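Local coordinates for uncharacterized protein AsqI (Emericella nidulans, PDB 5YY3), which catalyses the zinc-dependent conversion of 4'-methoxycyclopenine into 4'-methoxyviridicatin with release of methyl isocyanate in aspoquinolone biosynthesis, at residues D441-V453 with E457-W469. Sequence-based numbering, arbitrary orientation.
Sequences DGHITTFLGPPAV and ESKAKLGHEPYEW
Phe447 lays its ring flat over the backbone of Gly463, its hydrogen-bonded partner in an antiparallel hairpin. Main-chain bonds in both directions join this pair, and likewise Gly449 and Lys461; the N-to-C directions of strands 443-449 and 461-464 make an angle of 157°. With CG between the backbone N and the carbonyl carbon (chi1 50°), the ring turns across the neighbouring strand. A CH-pi contact results, Gly463 CA lying over the face, 3.9 Å from the Phe447 ring centroid; Gly463 C sits 3.5 Å above the ring plane, over its centre.

From CB outward, Glu457 meets Pro451 and Ala452. Its CB lies 3.6 Å from Ala452 O and 3.8 Å from Pro451 CB, CG approaches Ala452 O at 3.8 Å, and CD is 4.0 Å from Ala452 N. The extended chain ends in a carboxylate gripped at both oxygens: Glu457 OE1 accepts a hydrogen bond from Ala452 N through its anti lone pair (2.9 Å, 167° at the hydrogen) and also bonds Tyr541 OH, while Glu457 OE2 uses its syn lone pair in a salt bridge with Lys461 NZ at 2.8 Å. Asp179 and Asp181 share that ammonium.

The hairpin belongs to the Ig-like domain: strand 443-449 also pairs in parallel with strand 636-644, Leu448 and Ala460 pack on helix 174-177, and Pro451 touches Glu160 of a second subunit.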
loop_
_atom_site.group_PDB
_atom_site.type_symbol
_atom_site.label_atom_id
_atom_site.label_comp_id
_atom_site.label_asym_id
_atom_site.label_seq_id
_atom_site.Cartn_x
_atom_site.Cartn_y
_atom_site.Cartn_z
ATOM N N ASP A 441 22.528 26.337 -0.572
ATOM C CA ASP A 441 22.463 26.282 -2.032
ATOM C C ASP A 441 22.097 24.860 -2.476
ATOM O O ASP A 441 22.670 23.885 -1.981
ATOM C CB ASP A 441 23.803 26.672 -2.689
ATOM C CG ASP A 441 24.139 28.148 -2.549
ATOM O OD1 ASP A 441 23.272 28.945 -2.117
ATOM O OD2 ASP A 441 25.285 28.508 -2.898
ATOM N N GLY A 442 21.170 24.741 -3.422
ATOM C CA GLY A 442 20.828 23.449 -3.997
ATOM C C GLY A 442 19.777 22.691 -3.211
ATOM O O GLY A 442 19.590 21.502 -3.419
ATOM N N HIS A 443 19.086 23.367 -2.302
ATOM C CA HIS A 443 17.970 22.751 -1.583
ATOM C C HIS A 443 16.755 23.641 -1.755
ATOM O O HIS A 443 16.650 24.696 -1.114
ATOM C CB HIS A 443 18.290 22.530 -0.089
ATOM C CG HIS A 443 19.465 21.625 0.141
ATOM N ND1 HIS A 443 19.332 20.334 0.611
ATOM C CD2 HIS A 443 20.790 21.811 -0.076
ATOM C CE1 HIS A 443 20.525 19.768 0.681
ATOM N NE2 HIS A 443 21.428 20.642 0.268
ATOM N N ILE A 444 15.847 23.223 -2.635
ATOM C CA ILE A 444 14.670 24.024 -2.935
ATOM C C ILE A 444 13.366 23.266 -2.625
ATOM O O ILE A 444 13.375 22.070 -2.286
ATOM C CB ILE A 444 14.700 24.498 -4.400
ATOM C CG1 ILE A 444 14.699 23.313 -5.366
ATOM C CG2 ILE A 444 15.950 25.372 -4.648
ATOM C CD1 ILE A 444 14.766 23.734 -6.851
ATOM N N THR A 445 12.244 23.969 -2.737
ATOM C CA THR A 445 11.021 23.515 -2.083
ATOM C C THR A 445 9.731 23.650 -2.917
ATOM O O THR A 445 9.450 24.689 -3.517
ATOM C CB THR A 445 10.838 24.283 -0.771
ATOM O OG1 THR A 445 12.067 24.234 -0.050
ATOM C CG2 THR A 445 9.739 23.668 0.076
ATOM N N THR A 446 8.955 22.578 -2.931
ATOM C CA THR A 446 7.622 22.599 -3.499
ATOM C C THR A 446 6.613 22.420 -2.377
ATOM O O THR A 446 6.970 22.007 -1.269
ATOM C CB THR A 446 7.437 21.490 -4.516
ATOM O OG1 THR A 446 7.520 20.228 -3.843
ATOM C CG2 THR A 446 8.521 21.574 -5.598
ATOM N N PHE A 447 5.355 22.721 -2.657
ATOM C CA PHE A 447 4.302 22.491 -1.684
ATOM C C PHE A 447 3.034 22.005 -2.378
ATOM O O PHE A 447 2.797 22.281 -3.560
ATOM C CB PHE A 447 4.021 23.757 -0.863
ATOM C CG PHE A 447 3.817 25.005 -1.689
ATOM C CD1 PHE A 447 2.569 25.312 -2.218
ATOM C CD2 PHE A 447 4.865 25.891 -1.905
ATOM C CE1 PHE A 447 2.376 26.475 -2.972
ATOM C CE2 PHE A 447 4.676 27.051 -2.648
ATOM C CZ PHE A 447 3.428 27.338 -3.189
ATOM N N LEU A 448 2.238 21.254 -1.632
ATOM C CA LEU A 448 0.945 20.798 -2.102
ATOM C C LEU A 448 -0.100 21.466 -1.234
ATOM O O LEU A 448 -0.190 21.178 -0.058
ATOM C CB LEU A 448 0.841 19.268 -2.039
ATOM C CG LEU A 448 1.808 18.626 -3.042
ATOM C CD1 LEU A 448 2.413 17.328 -2.556
ATOM C CD2 LEU A 448 1.140 18.424 -4.404
ATOM N N GLY A 449 -0.847 22.400 -1.810
ATOM C CA GLY A 449 -1.958 23.018 -1.116
ATOM C C GLY A 449 -3.267 22.431 -1.608
ATOM O O GLY A 449 -3.280 21.511 -2.427
ATOM N N PRO A 450 -4.384 22.966 -1.115
ATOM C CA PRO A 450 -5.725 22.539 -1.513
ATOM C C PRO A 450 -6.009 22.780 -2.998
ATOM O O PRO A 450 -5.583 23.786 -3.570
ATOM C CB PRO A 450 -6.643 23.404 -0.639
ATOM C CG PRO A 450 -5.771 23.889 0.483
ATOM C CD PRO A 450 -4.419 24.040 -0.112
ATOM N N PRO A 451 -6.715 21.847 -3.633
ATOM C CA PRO A 451 -7.131 22.117 -5.013
ATOM C C PRO A 451 -8.288 23.090 -4.990
ATOM O O PRO A 451 -9.024 23.155 -3.995
ATOM C CB PRO A 451 -7.576 20.745 -5.532
ATOM C CG PRO A 451 -8.059 20.029 -4.275
ATOM C CD PRO A 451 -7.152 20.526 -3.150
ATOM N N ALA A 452 -8.435 23.846 -6.064
ATOM C CA ALA A 452 -9.597 24.688 -6.245
ATOM C C ALA A 452 -10.662 23.895 -7.016
ATOM O O ALA A 452 -10.609 23.791 -8.241
ATOM C CB ALA A 452 -9.217 25.966 -6.974
ATOM N N VAL A 453 -11.620 23.325 -6.285
ATOM C CA VAL A 453 -12.606 22.402 -6.862
ATOM C C VAL A 453 -13.494 23.069 -7.902
ATOM O O VAL A 453 -13.897 22.434 -8.875
ATOM C CB VAL A 453 -13.494 21.791 -5.771
ATOM C CG1 VAL A 453 -14.460 20.797 -6.367
ATOM C CG2 VAL A 453 -12.642 21.111 -4.732
ATOM N N GLU A 457 -10.114 21.129 -10.260
ATOM C CA GLU A 457 -8.868 20.500 -9.812
ATOM C C GLU A 457 -9.152 19.396 -8.797
ATOM O O GLU A 457 -10.226 19.348 -8.202
ATOM C CB GLU A 457 -7.921 21.542 -9.210
ATOM C CG GLU A 457 -7.532 22.642 -10.181
ATOM C CD GLU A 457 -6.535 23.621 -9.588
ATOM O OE1 GLU A 457 -6.653 23.969 -8.399
ATOM O OE2 GLU A 457 -5.629 24.051 -10.317
ATOM N N SER A 458 -8.192 18.496 -8.605
ATOM C CA SER A 458 -8.387 17.416 -7.641
ATOM C C SER A 458 -7.128 17.129 -6.846
ATOM O O SER A 458 -6.018 17.353 -7.334
ATOM C CB SER A 458 -8.863 16.147 -8.349
ATOM O OG SER A 458 -7.984 15.793 -9.406
ATOM N N LYS A 459 -7.332 16.670 -5.607
ATOM C CA LYS A 459 -6.296 16.112 -4.732
ATOM C C LYS A 459 -5.304 17.140 -4.167
ATOM O O LYS A 459 -4.961 17.070 -2.993
ATOM C CB LYS A 459 -5.538 14.991 -5.463
ATOM C CG LYS A 459 -6.399 13.741 -5.730
ATOM C CD LYS A 459 -5.543 12.462 -5.750
ATOM C CE LYS A 459 -6.384 11.205 -5.981
ATOM N NZ LYS A 459 -7.183 11.260 -7.258
ATOM N N ALA A 460 -4.848 18.080 -4.992
ATOM C CA ALA A 460 -3.935 19.136 -4.544
ATOM C C ALA A 460 -3.759 20.213 -5.618
ATOM O O ALA A 460 -4.168 20.035 -6.766
ATOM C CB ALA A 460 -2.570 18.554 -4.169
ATOM N N LYS A 461 -3.181 21.339 -5.212
ATOM C CA LYS A 461 -2.683 22.354 -6.128
ATOM C C LYS A 461 -1.190 22.505 -5.876
ATOM O O LYS A 461 -0.800 23.004 -4.821
ATOM C CB LYS A 461 -3.385 23.702 -5.926
ATOM C CG LYS A 461 -2.853 24.826 -6.825
ATOM C CD LYS A 461 -3.183 24.546 -8.295
ATOM C CE LYS A 461 -2.717 25.660 -9.215
ATOM N NZ LYS A 461 -3.336 25.557 -10.574
ATOM N N LEU A 462 -0.363 22.059 -6.815
ATOM C CA LEU A 462 1.085 22.119 -6.634
ATOM C C LEU A 462 1.558 23.568 -6.735
ATOM O O LEU A 462 0.935 24.404 -7.394
ATOM C CB LEU A 462 1.800 21.249 -7.663
ATOM C CG LEU A 462 3.336 21.220 -7.561
ATOM C CD1 LEU A 462 3.778 20.646 -6.221
ATOM C CD2 LEU A 462 3.974 20.440 -8.706
ATOM N N GLY A 463 2.655 23.867 -6.060
ATOM C CA GLY A 463 3.299 25.160 -6.151
ATOM C C GLY A 463 4.718 24.993 -5.657
ATOM O O GLY A 463 5.096 23.924 -5.156
ATOM N N HIS A 464 5.526 26.034 -5.793
ATOM C CA HIS A 464 6.869 25.954 -5.249
ATOM C C HIS A 464 7.299 27.298 -4.679
ATOM O O HIS A 464 6.834 28.350 -5.131
ATOM C CB HIS A 464 7.850 25.493 -6.326
ATOM C CG HIS A 464 8.011 26.476 -7.441
ATOM N ND1 HIS A 464 8.863 27.555 -7.360
ATOM C CD2 HIS A 464 7.413 26.558 -8.655
ATOM C CE1 HIS A 464 8.791 28.255 -8.480
ATOM N NE2 HIS A 464 7.922 27.668 -9.284
ATOM N N GLU A 465 8.181 27.260 -3.685
ATOM C CA GLU A 465 8.781 28.488 -3.183
ATOM C C GLU A 465 9.584 29.102 -4.312
ATOM O O GLU A 465 10.102 28.373 -5.162
ATOM C CB GLU A 465 9.677 28.235 -1.960
ATOM C CG GLU A 465 8.964 27.651 -0.754
ATOM C CD GLU A 465 7.786 28.489 -0.294
ATOM O OE1 GLU A 465 7.768 29.713 -0.575
ATOM O OE2 GLU A 465 6.873 27.910 0.348
ATOM N N PRO A 466 9.683 30.442 -4.326
ATOM C CA PRO A 466 10.429 31.154 -5.367
ATOM C C PRO A 466 11.869 30.660 -5.474
ATOM O O PRO A 466 12.551 30.510 -4.456
ATOM C CB PRO A 466 10.380 32.610 -4.901
ATOM C CG PRO A 466 9.113 32.681 -4.102
ATOM C CD PRO A 466 9.020 31.368 -3.392
ATOM N N TYR A 467 12.312 30.382 -6.698
ATOM C CA TYR A 467 13.681 29.945 -6.911
ATOM C C TYR A 467 14.375 30.820 -7.951
ATOM O O TYR A 467 13.762 31.644 -8.628
ATOM C CB TYR A 467 13.741 28.462 -7.326
ATOM C CG TYR A 467 13.287 28.164 -8.740
ATOM C CD1 TYR A 467 14.166 28.282 -9.813
ATOM C CD2 TYR A 467 11.982 27.739 -9.005
ATOM C CE1 TYR A 467 13.759 28.021 -11.116
ATOM C CE2 TYR A 467 11.563 27.452 -10.312
ATOM C CZ TYR A 467 12.460 27.600 -11.363
ATOM O OH TYR A 467 12.072 27.337 -12.668
ATOM N N GLU A 468 15.672 30.625 -8.059
ATOM C CA GLU A 468 16.466 31.305 -9.049
ATOM C C GLU A 468 17.573 30.352 -9.436
ATOM O O GLU A 468 17.856 29.406 -8.718
ATOM C CB GLU A 468 17.043 32.606 -8.494
ATOM C CG GLU A 468 18.234 32.348 -7.575
ATOM C CD GLU A 468 18.786 33.594 -6.929
ATOM O OE1 GLU A 468 17.984 34.458 -6.474
ATOM O OE2 GLU A 468 20.038 33.698 -6.893
ATOM N N TRP A 469 18.195 30.570 -10.574
ATOM C CA TRP A 469 19.444 29.892 -10.806
ATOM C C TRP A 469 20.484 30.940 -11.154
ATOM O O TRP A 469 20.155 32.067 -11.579
ATOM C CB TRP A 469 19.325 28.829 -11.900
ATOM C CG TRP A 469 18.986 29.329 -13.276
ATOM C CD1 TRP A 469 17.763 29.738 -13.719
ATOM C CD2 TRP A 469 19.881 29.451 -14.396
ATOM N NE1 TRP A 469 17.832 30.094 -15.054
ATOM C CE2 TRP A 469 19.121 29.930 -15.492
ATOM C CE3 TRP A 469 21.247 29.191 -14.581
ATOM C CZ2 TRP A 469 19.687 30.177 -16.754
ATOM C CZ3 TRP A 469 21.809 29.428 -15.844
ATOM C CH2 TRP A 469 21.027 29.919 -16.910
HETATM O O HOH W 1 11.381 26.175 -4.707
#